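Local coordinates for protein tryptophan synthase alpha chain (Chlamydia trachomatis, PDB 6V82) that probably cleaves indoleglycerol phosphate to indole and glyceraldehyde 3-phosphate as the alpha subunit of tryptophan synthase, the last step of tryptophan biosynthesis, at residues D55-R65 against K227-T235; V90-L101 against G116-L125. All coordinates share one frame; numbering follows the deposited sequence.

Contact 1. Residues D55-R65 against K227-T235; sequences DNPEIQVSHDR and KTAFVHQTT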
loop_
_atom_site.group_PDB
_atom_site.type_symbol
_atom_site.label_atom_id
_atom_site.label_comp_id
_atom_site.label_asym_id
_atom_site.label_seq_id
_atom_site.Cartn_x
_atom_site.Cartn_y
_atom_site.Cartn_z
ATOM N N ASP A 55 22.886 20.502 -21.117
ATOM C CA ASP A 55 23.692 19.924 -22.176
ATOM C C ASP A 55 23.130 18.570 -22.593
ATOM O O ASP A 55 22.435 17.902 -21.824
ATOM C CB ASP A 55 25.141 19.804 -21.725
ATOM C CG ASP A 55 25.870 21.143 -21.779
ATOM O OD1 ASP A 55 26.284 21.548 -22.885
ATOM O OD2 ASP A 55 25.996 21.813 -20.732
ATOM N N ASN A 56 23.406 18.183 -23.833
ATOM C CA ASN A 56 22.877 16.927 -24.330
ATOM C C ASN A 56 23.640 15.759 -23.697
ATOM O O ASN A 56 24.728 15.942 -23.146
ATOM C CB ASN A 56 22.934 16.899 -25.860
ATOM C CG ASN A 56 24.267 16.458 -26.388
ATOM O OD1 ASN A 56 24.503 15.271 -26.597
ATOM N ND2 ASN A 56 25.145 17.411 -26.627
ATOM N N PRO A 57 23.064 14.552 -23.726
ATOM C CA PRO A 57 23.664 13.434 -22.970
ATOM C C PRO A 57 25.131 13.160 -23.287
ATOM O O PRO A 57 25.898 12.791 -22.387
ATOM C CB PRO A 57 22.774 12.248 -23.367
ATOM C CG PRO A 57 21.483 12.864 -23.746
ATOM C CD PRO A 57 21.816 14.158 -24.396
ATOM N N GLU A 58 25.537 13.313 -24.549
ATOM C CA GLU A 58 26.930 13.111 -24.925
ATOM C C GLU A 58 27.847 13.964 -24.070
ATOM O O GLU A 58 28.871 13.495 -23.564
ATOM C CB GLU A 58 27.123 13.451 -26.404
ATOM C CG GLU A 58 26.981 12.286 -27.368
ATOM C CD GLU A 58 28.320 11.669 -27.721
ATOM O OE1 GLU A 58 28.342 10.511 -28.193
ATOM O OE2 GLU A 58 29.353 12.345 -27.521
ATOM N N ILE A 59 27.485 15.235 -23.904
ATOM C CA ILE A 59 28.306 16.150 -23.131
ATOM C C ILE A 59 28.163 15.869 -21.642
ATOM O O ILE A 59 29.118 16.051 -20.872
ATOM C CB ILE A 59 27.919 17.590 -23.507
ATOM C CG1 ILE A 59 28.065 17.769 -25.023
ATOM C CG2 ILE A 59 28.776 18.596 -22.771
ATOM C CD1 ILE A 59 29.417 17.322 -25.574
ATOM N N GLN A 60 26.983 15.410 -21.212
ATOM C CA GLN A 60 26.802 15.013 -19.820
ATOM C C GLN A 60 27.793 13.914 -19.441
ATOM O O GLN A 60 28.521 14.041 -18.450
ATOM C CB GLN A 60 25.352 14.565 -19.590
ATOM C CG GLN A 60 24.922 14.510 -18.126
ATOM C CD GLN A 60 23.517 15.082 -17.884
ATOM O OE1 GLN A 60 23.211 15.573 -16.789
ATOM N NE2 GLN A 60 22.660 15.017 -18.904
ATOM N N VAL A 61 27.867 12.848 -20.250
ATOM C CA VAL A 61 28.796 11.749 -19.979
ATOM C C VAL A 61 30.252 12.212 -20.072
ATOM O O VAL A 61 31.118 11.723 -19.330
ATOM C CB VAL A 61 28.503 10.577 -20.934
ATOM C CG1 VAL A 61 29.595 9.538 -20.864
ATOM C CG2 VAL A 61 27.180 9.950 -20.568
ATOM N N SER A 62 30.545 13.158 -20.970
ATOM C CA SER A 62 31.877 13.753 -21.033
ATOM C C SER A 62 32.234 14.448 -19.720
ATOM O O SER A 62 33.329 14.261 -19.176
ATOM C CB SER A 62 31.942 14.743 -22.200
ATOM O OG SER A 62 33.197 15.402 -22.252
ATOM N N HIS A 63 31.322 15.267 -19.203
ATOM C CA HIS A 63 31.546 15.892 -17.903
ATOM C C HIS A 63 31.778 14.843 -16.812
ATOM O O HIS A 63 32.681 14.995 -15.978
ATOM C CB HIS A 63 30.358 16.792 -17.551
ATOM C CG HIS A 63 30.293 18.058 -18.351
ATOM N ND1 HIS A 63 29.636 19.186 -17.903
ATOM C CD2 HIS A 63 30.813 18.383 -19.559
ATOM C CE1 HIS A 63 29.756 20.151 -18.798
ATOM N NE2 HIS A 63 30.460 19.688 -19.816
ATOM N N ASP A 64 30.981 13.766 -16.807
ATOM C CA ASP A 64 31.190 12.694 -15.834
ATOM C C ASP A 64 32.617 12.157 -15.910
ATOM O O ASP A 64 33.270 11.967 -14.878
ATOM C CB ASP A 64 30.185 11.549 -16.039
ATOM C CG ASP A 64 28.729 11.957 -15.751
ATOM O OD1 ASP A 64 28.495 13.115 -15.326
ATOM O OD2 ASP A 64 27.812 11.110 -15.959
ATOM N N ARG A 65 33.123 11.918 -17.134
ATOM C CA ARG A 65 34.473 11.375 -17.285
ATOM C C ARG A 65 35.524 12.342 -16.747
ATOM O O ARG A 65 36.455 11.935 -16.046
ATOM C CB ARG A 65 34.767 11.042 -18.752
ATOM C CG ARG A 65 34.058 9.809 -19.295
ATOM C CD ARG A 65 34.617 9.386 -20.648
ATOM N NE ARG A 65 34.583 10.479 -21.618
ATOM C CZ ARG A 65 33.614 10.655 -22.514
ATOM N NH1 ARG A 65 32.589 9.802 -22.576
ATOM N NH2 ARG A 65 33.668 11.688 -23.348
ATOM N N LYS A 227 29.841 21.439 -31.376
ATOM C CA LYS A 227 29.699 21.162 -29.950
ATOM C C LYS A 227 29.942 19.696 -29.607
ATOM O O LYS A 227 30.690 19.393 -28.673
ATOM C CB LYS A 227 28.303 21.578 -29.473
ATOM C CG LYS A 227 28.029 21.298 -28.001
ATOM C CD LYS A 227 29.006 22.072 -27.115
ATOM C CE LYS A 227 28.810 21.751 -25.634
ATOM N NZ LYS A 227 27.562 22.336 -25.036
ATOM N N THR A 228 29.308 18.780 -30.339
ATOM C CA THR A 228 29.342 17.352 -30.035
ATOM C C THR A 228 30.459 16.594 -30.759
ATOM O O THR A 228 31.106 15.728 -30.156
ATOM C CB THR A 228 27.987 16.719 -30.382
ATOM O OG1 THR A 228 26.982 17.204 -29.481
ATOM C CG2 THR A 228 28.038 15.199 -30.293
ATOM N N ALA A 229 30.723 16.918 -32.033
ATOM C CA ALA A 229 31.462 15.991 -32.894
ATOM C C ALA A 229 32.841 15.660 -32.330
ATOM O O ALA A 229 33.235 14.488 -32.302
ATOM C CB ALA A 229 31.577 16.559 -34.310
ATOM N N PHE A 230 33.581 16.676 -31.863
ATOM C CA PHE A 230 34.928 16.458 -31.339
ATOM C C PHE A 230 34.901 15.572 -30.098
ATOM O O PHE A 230 35.667 14.605 -29.996
ATOM C CB PHE A 230 35.594 17.801 -31.028
ATOM C CG PHE A 230 35.853 18.652 -32.248
ATOM C CD1 PHE A 230 36.372 18.091 -33.405
ATOM C CD2 PHE A 230 35.570 20.011 -32.236
ATOM C CE1 PHE A 230 36.609 18.876 -34.529
ATOM C CE2 PHE A 230 35.805 20.799 -33.356
ATOM C CZ PHE A 230 36.322 20.228 -34.505
ATOM N N VAL A 231 34.026 15.891 -29.140
ATOM C CA VAL A 231 33.904 15.072 -27.934
ATOM C C VAL A 231 33.565 13.635 -28.307
ATOM O O VAL A 231 34.186 12.677 -27.826
ATOM C CB VAL A 231 32.851 15.673 -26.982
ATOM C CG1 VAL A 231 32.452 14.668 -25.899
ATOM C CG2 VAL A 231 33.375 16.953 -26.358
ATOM N N HIS A 232 32.582 13.466 -29.186
ATOM C CA HIS A 232 32.180 12.126 -29.591
ATOM C C HIS A 232 33.340 11.376 -30.236
ATOM O O HIS A 232 33.506 10.170 -30.022
ATOM C CB HIS A 232 30.992 12.215 -30.541
ATOM C CG HIS A 232 30.585 10.902 -31.117
ATOM N ND1 HIS A 232 29.681 10.067 -30.496
ATOM C CD2 HIS A 232 30.961 10.273 -32.254
ATOM C CE1 HIS A 232 29.514 8.982 -31.229
ATOM N NE2 HIS A 232 30.280 9.081 -32.301
ATOM N N GLN A 233 34.164 12.081 -31.012
ATOM C CA GLN A 233 35.293 11.434 -31.667
ATOM C C GLN A 233 36.317 10.924 -30.655
ATOM O O GLN A 233 36.919 9.865 -30.871
ATOM C CB GLN A 233 35.934 12.397 -32.674
ATOM C CG GLN A 233 37.196 11.877 -33.354
ATOM C CD GLN A 233 37.016 10.497 -33.987
ATOM O OE1 GLN A 233 35.922 10.130 -34.419
ATOM N NE2 GLN A 233 38.098 9.725 -34.040
ATOM N N THR A 234 36.514 11.631 -29.536
ATOM C CA THR A 234 37.460 11.123 -28.550
ATOM C C THR A 234 36.989 9.800 -27.960
ATOM O O THR A 234 37.808 9.037 -27.443
ATOM C CB THR A 234 37.720 12.151 -27.430
ATOM O OG1 THR A 234 36.571 12.280 -26.586
ATOM C CG2 THR A 234 38.089 13.527 -28.005
ATOM N N THR A 235 35.700 9.492 -28.055
ATOM C CA THR A 235 35.201 8.202 -27.596
ATOM C C THR A 235 35.288 7.110 -28.658
ATOM O O THR A 235 35.239 5.924 -28.308
ATOM C CB THR A 235 33.743 8.320 -27.132
ATOM O OG1 THR A 235 32.883 8.459 -28.272
ATOM C CG2 THR A 235 33.569 9.524 -26.201
#
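Lys227 reaches Asp55 at the mouth of a TIM barrel, where the loop after strand 223-226 meets the loop leading into helix 57-68. From CB the lysine chain sets out with CG anti to the backbone N (chi1 178°); bends at chi2 and chi4, with an extended CD between them, then turn CE along Ile59, 4.1 Å from its CG1, and NZ to Asp55. NZ bonds Asp55 OD1 at 2.6 Å, nearly along the C-O axis, and makes cation-pi contacts with Tyr95 and Tyr17. The two side chains cross at about a right angle. This salt bridge occupies one oxygen of Asp55, predicted to be a proton acceptor of the active site; OD2 is bonded to Tyr95 and Tyr97.

Beyond the bridge the two helix segments approach to 10.0 Å between axes, at 58°, too far for backbone contact, and side chains fill the interval. Val231 enters with CG1, which lies 3.7 Å from Ser62 CB, while Ile59 CD1 packs against the same methyl. Ser62 OG itself bonds to Thr19 and Asp22. Farther along, Thr235 CG2 comes obliquely to the guanidinium of Arg65, 3.6 Å from NH2, a group whose charge is paired with Asp22. At the first turns, Asn56 caps helix 57-68 through OD1, and its ND2 makes a weak bond to Thr228 OG1, which is also tied to Asp207. His232 ND1 donates to Glu58 OE1 over 2.7 Å, nearly straight. The oxygen lies in the ring plane, yet the nitrogen stands 44° above the carboxylate plane.

Contact 2. Residues V90-L101 against G116-L125; sequences VPLILYSYYNPL and GINGVCVIDL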
loop_
_atom_site.group_PDB
_atom_site.type_symbol
_atom_site.label_atom_id
_atom_site.label_comp_id
_atom_site.label_asym_id
_atom_site.label_seq_id
_atom_site.Cartn_x
_atom_site.Cartn_y
_atom_site.Cartn_z
ATOM N N VAL A 90 44.796 32.110 -30.549
ATOM C CA VAL A 90 43.466 31.510 -30.566
ATOM C C VAL A 90 42.672 31.906 -29.327
ATOM O O VAL A 90 43.103 31.634 -28.198
ATOM C CB VAL A 90 43.564 29.982 -30.669
ATOM C CG1 VAL A 90 42.208 29.365 -30.489
ATOM C CG2 VAL A 90 44.147 29.591 -32.025
ATOM N N PRO A 91 41.516 32.545 -29.492
ATOM C CA PRO A 91 40.669 32.870 -28.336
ATOM C C PRO A 91 40.191 31.620 -27.609
ATOM O O PRO A 91 39.899 30.599 -28.233
ATOM C CB PRO A 91 39.495 33.625 -28.965
ATOM C CG PRO A 91 40.049 34.179 -30.235
ATOM C CD PRO A 91 41.038 33.171 -30.734
ATOM N N LEU A 92 40.109 31.711 -26.275
ATOM C CA LEU A 92 39.591 30.638 -25.424
ATOM C C LEU A 92 38.353 31.126 -24.687
ATOM O O LEU A 92 38.421 32.109 -23.940
ATOM C CB LEU A 92 40.635 30.169 -24.411
ATOM C CG LEU A 92 41.925 29.599 -24.997
ATOM C CD1 LEU A 92 42.925 29.283 -23.900
ATOM C CD2 LEU A 92 41.610 28.365 -25.800
ATOM N N ILE A 93 37.231 30.440 -24.905
ATOM C CA ILE A 93 35.982 30.669 -24.183
ATOM C C ILE A 93 35.883 29.620 -23.087
ATOM O O ILE A 93 35.908 28.414 -23.370
ATOM C CB ILE A 93 34.759 30.571 -25.112
ATOM C CG1 ILE A 93 34.904 31.451 -26.352
ATOM C CG2 ILE A 93 33.505 30.931 -24.354
ATOM C CD1 ILE A 93 35.324 32.862 -26.026
ATOM N N LEU A 94 35.766 30.053 -21.837
ATOM C CA LEU A 94 35.398 29.112 -20.788
ATOM C C LEU A 94 33.882 28.971 -20.783
ATOM O O LEU A 94 33.155 29.951 -20.564
ATOM C CB LEU A 94 35.891 29.560 -19.421
ATOM C CG LEU A 94 35.685 28.437 -18.402
ATOM C CD1 LEU A 94 36.583 27.280 -18.751
ATOM C CD2 LEU A 94 35.957 28.917 -16.975
ATOM N N TYR A 95 33.408 27.761 -21.051
ATOM C CA TYR A 95 31.997 27.431 -20.964
ATOM C C TYR A 95 31.752 26.709 -19.650
ATOM O O TYR A 95 32.449 25.731 -19.345
ATOM C CB TYR A 95 31.584 26.557 -22.146
ATOM C CG TYR A 95 30.220 25.957 -22.010
ATOM C CD1 TYR A 95 29.084 26.684 -22.358
ATOM C CD2 TYR A 95 30.062 24.653 -21.547
ATOM C CE1 TYR A 95 27.818 26.129 -22.244
ATOM C CE2 TYR A 95 28.802 24.081 -21.438
ATOM C CZ TYR A 95 27.684 24.825 -21.783
ATOM O OH TYR A 95 26.437 24.264 -21.650
ATOM N N SER A 96 30.769 27.185 -18.877
ATOM C CA SER A 96 30.608 26.662 -17.527
ATOM C C SER A 96 29.193 26.856 -17.016
ATOM O O SER A 96 28.452 27.743 -17.458
ATOM C CB SER A 96 31.591 27.332 -16.561
ATOM O OG SER A 96 31.331 26.960 -15.233
ATOM N N TYR A 97 28.844 26.021 -16.048
ATOM C CA TYR A 97 27.695 26.288 -15.204
ATOM C C TYR A 97 28.077 27.301 -14.126
ATOM O O TYR A 97 29.254 27.555 -13.869
ATOM C CB TYR A 97 27.162 24.981 -14.608
ATOM C CG TYR A 97 26.410 24.223 -15.661
ATOM C CD1 TYR A 97 27.089 23.548 -16.672
ATOM C CD2 TYR A 97 25.031 24.243 -15.702
ATOM C CE1 TYR A 97 26.406 22.882 -17.662
ATOM C CE2 TYR A 97 24.334 23.579 -16.698
ATOM C CZ TYR A 97 25.033 22.902 -17.670
ATOM O OH TYR A 97 24.358 22.234 -18.658
ATOM N N TYR A 98 27.060 27.905 -13.514
ATOM C CA TYR A 98 27.325 29.039 -12.644
ATOM C C TYR A 98 28.059 28.610 -11.385
ATOM O O TYR A 98 29.004 29.282 -10.955
ATOM C CB TYR A 98 26.023 29.744 -12.285
ATOM C CG TYR A 98 26.250 31.031 -11.529
ATOM C CD1 TYR A 98 27.448 31.744 -11.649
ATOM C CD2 TYR A 98 25.277 31.527 -10.675
ATOM C CE1 TYR A 98 27.662 32.937 -10.930
ATOM C CE2 TYR A 98 25.475 32.698 -9.970
ATOM C CZ TYR A 98 26.660 33.402 -10.097
ATOM O OH TYR A 98 26.805 34.565 -9.381
ATOM N N ASN A 99 27.646 27.494 -10.782
ATOM C CA ASN A 99 28.099 27.182 -9.427
ATOM C C ASN A 99 29.610 26.997 -9.302
ATOM O O ASN A 99 30.192 27.535 -8.343
ATOM C CB ASN A 99 27.356 25.958 -8.893
ATOM C CG ASN A 99 27.471 25.846 -7.394
ATOM O OD1 ASN A 99 27.036 26.743 -6.666
ATOM N ND2 ASN A 99 28.074 24.758 -6.913
ATOM N N PRO A 100 30.302 26.266 -10.185
ATOM C CA PRO A 100 31.765 26.176 -10.036
ATOM C C PRO A 100 32.464 27.532 -10.065
ATOM O O PRO A 100 33.561 27.659 -9.502
ATOM C CB PRO A 100 32.180 25.291 -11.220
ATOM C CG PRO A 100 30.955 24.475 -11.493
ATOM C CD PRO A 100 29.830 25.435 -11.306
ATOM N N LEU A 101 31.873 28.546 -10.707
ATOM C CA LEU A 101 32.461 29.879 -10.666
ATOM C C LEU A 101 31.934 30.683 -9.490
ATOM O O LEU A 101 32.694 31.435 -8.873
ATOM C CB LEU A 101 32.220 30.618 -11.987
ATOM C CG LEU A 101 32.927 29.949 -13.179
ATOM C CD1 LEU A 101 32.469 30.485 -14.526
ATOM C CD2 LEU A 101 34.430 30.123 -13.046
ATOM N N GLY A 116 45.071 32.619 -19.771
ATOM C CA GLY A 116 44.776 32.586 -21.185
ATOM C C GLY A 116 43.305 32.660 -21.559
ATOM O O GLY A 116 42.999 32.761 -22.751
ATOM N N ILE A 117 42.380 32.611 -20.590
ATOM C CA ILE A 117 40.955 32.667 -20.927
ATOM C C ILE A 117 40.596 34.078 -21.382
ATOM O O ILE A 117 41.073 35.068 -20.815
ATOM C CB ILE A 117 40.081 32.242 -19.733
ATOM C CG1 ILE A 117 40.283 30.757 -19.378
ATOM C CG2 ILE A 117 38.613 32.555 -20.015
ATOM C CD1 ILE A 117 40.006 29.782 -20.528
ATOM N N ASN A 118 39.751 34.180 -22.413
ATOM C CA ASN A 118 39.333 35.469 -22.950
ATOM C C ASN A 118 37.858 35.758 -22.778
ATOM O O ASN A 118 37.474 36.924 -22.677
ATOM C CB ASN A 118 39.667 35.560 -24.443
ATOM C CG ASN A 118 41.107 35.198 -24.730
ATOM O OD1 ASN A 118 41.379 34.161 -25.336
ATOM N ND2 ASN A 118 42.045 36.034 -24.263
ATOM N N GLY A 119 37.018 34.740 -22.773
ATOM C CA GLY A 119 35.598 34.941 -22.584
ATOM C C GLY A 119 35.064 33.877 -21.663
ATOM O O GLY A 119 35.636 32.790 -21.537
ATOM N N VAL A 120 33.956 34.202 -21.011
ATOM C CA VAL A 120 33.274 33.275 -20.121
ATOM C C VAL A 120 31.815 33.218 -20.533
ATOM O O VAL A 120 31.155 34.256 -20.663
ATOM C CB VAL A 120 33.423 33.676 -18.641
ATOM C CG1 VAL A 120 32.541 32.805 -17.772
ATOM C CG2 VAL A 120 34.897 33.542 -18.204
ATOM N N CYS A 121 31.330 32.014 -20.781
ATOM C CA CYS A 121 29.932 31.766 -21.115
ATOM C C CYS A 121 29.310 30.957 -19.980
ATOM O O CYS A 121 29.727 29.821 -19.714
ATOM C CB CYS A 121 29.821 31.024 -22.446
ATOM S SG CYS A 121 28.122 30.717 -22.976
ATOM N N VAL A 122 28.349 31.548 -19.281
ATOM C CA VAL A 122 27.699 30.879 -18.163
ATOM C C VAL A 122 26.280 30.538 -18.603
ATOM O O VAL A 122 25.427 31.431 -18.742
ATOM C CB VAL A 122 27.720 31.728 -16.889
ATOM C CG1 VAL A 122 27.248 30.890 -15.714
ATOM C CG2 VAL A 122 29.120 32.202 -16.628
ATOM N N ILE A 123 26.033 29.235 -18.811
ATOM C CA ILE A 123 24.847 28.794 -19.549
ATOM C C ILE A 123 23.579 28.935 -18.713
ATOM O O ILE A 123 22.486 29.104 -19.267
ATOM C CB ILE A 123 25.034 27.349 -20.059
ATOM C CG1 ILE A 123 23.940 26.984 -21.066
ATOM C CG2 ILE A 123 25.034 26.361 -18.912
ATOM C CD1 ILE A 123 24.043 27.726 -22.384
ATOM N N ASP A 124 23.691 28.898 -17.381
ATOM C CA ASP A 124 22.529 29.001 -16.501
ATOM C C ASP A 124 22.526 30.284 -15.675
ATOM O O ASP A 124 21.846 30.345 -14.645
ATOM C CB ASP A 124 22.430 27.777 -15.577
ATOM C CG ASP A 124 23.654 27.613 -14.679
ATOM O OD1 ASP A 124 24.755 28.100 -15.054
ATOM O OD2 ASP A 124 23.514 26.999 -13.595
ATOM N N LEU A 125 23.260 31.316 -16.102
ATOM C CA LEU A 125 23.197 32.636 -15.471
ATOM C C LEU A 125 22.689 33.646 -16.487
ATOM O O LEU A 125 23.482 34.247 -17.224
ATOM C CB LEU A 125 24.557 33.066 -14.927
ATOM C CG LEU A 125 24.552 34.404 -14.177
ATOM C CD1 LEU A 125 23.736 34.317 -12.901
ATOM C CD2 LEU A 125 25.968 34.851 -13.883
HETATM O O HOH W 1 25.068 26.073 -11.523
#
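Tyr97 presents one ring face to Ile123, whose CG2 sits over the ring centre, 3.6 Å from the centroid, in a CH-pi contact. That methyl occupies the position between the backbone N and the carbonyl carbon, while CG1, anti to N (chi1 -168°), runs beside the hydroxyl of Tyr95, which like that of Tyr97 is turned to Asp55. The Tyr98 ring takes Leu125 CD1 over one face, shifted toward the rim and 3.8 Å from CE2; its hydroxyl bonds a side chain of the partner protein chain. At the edge of the Tyr95 ring lies Cys121 SG, a sulfur-aromatic contact of 5.5 Å to the centroid.

Strands 92-96 and 119-122 run parallel, 21° apart, the first leading up to Tyr97 and Tyr98. Leu94 N donates to Gly119 O and Leu94 O accepts from Cys121 N, the latter at 2.8 Å and 174°; Ser96 continues the pattern with Cys121 O and Ile123 N. Leu92 O accepts from both Asn118 N and Gly119 N, and Asn118 OD1 takes up Leu92 N on an in-plane lone pair at 2.9 Å. Gly119 leaves room for Ile93 CD1, 4.0 Å from its CA. Past the strands Asp124 OD1 receives a weak bond from Tyr98 N, and a water accepting from Asn99 N donates to Asp124 OD2. On the opposite sheet face from Tyr95, the side chains of Leu101 and Val120 pass each other in opposite directions, CD1 touching CG1. Two neighbouring parallel strands joined through the short helix 98-102 and helix 106-115 form the beta-alpha-beta crossover of a TIM barrel.

How the contacts relate
Contact 2 is buried near the centre of the chain, whereas contact 1 is partly buried and lies farther out; their centres are about 17 Å apart. The former joins adjacent barrel strands, so regular backbone bonds dominate, with apolar packing on both sheet faces. In contact 1 the helices that follow two other strands meet through charged, polar and methyl groups. Contact 2 also lies in sequence within the loop that contact 1 closes. Their shared point is Asp55: OD2 is 2.7 Å from both Tyr95 OH and Tyr97 OH, probable hydrogen bonds, an arrangement consistent with the two tyrosines holding the carboxylate of the predicted proton acceptor in place.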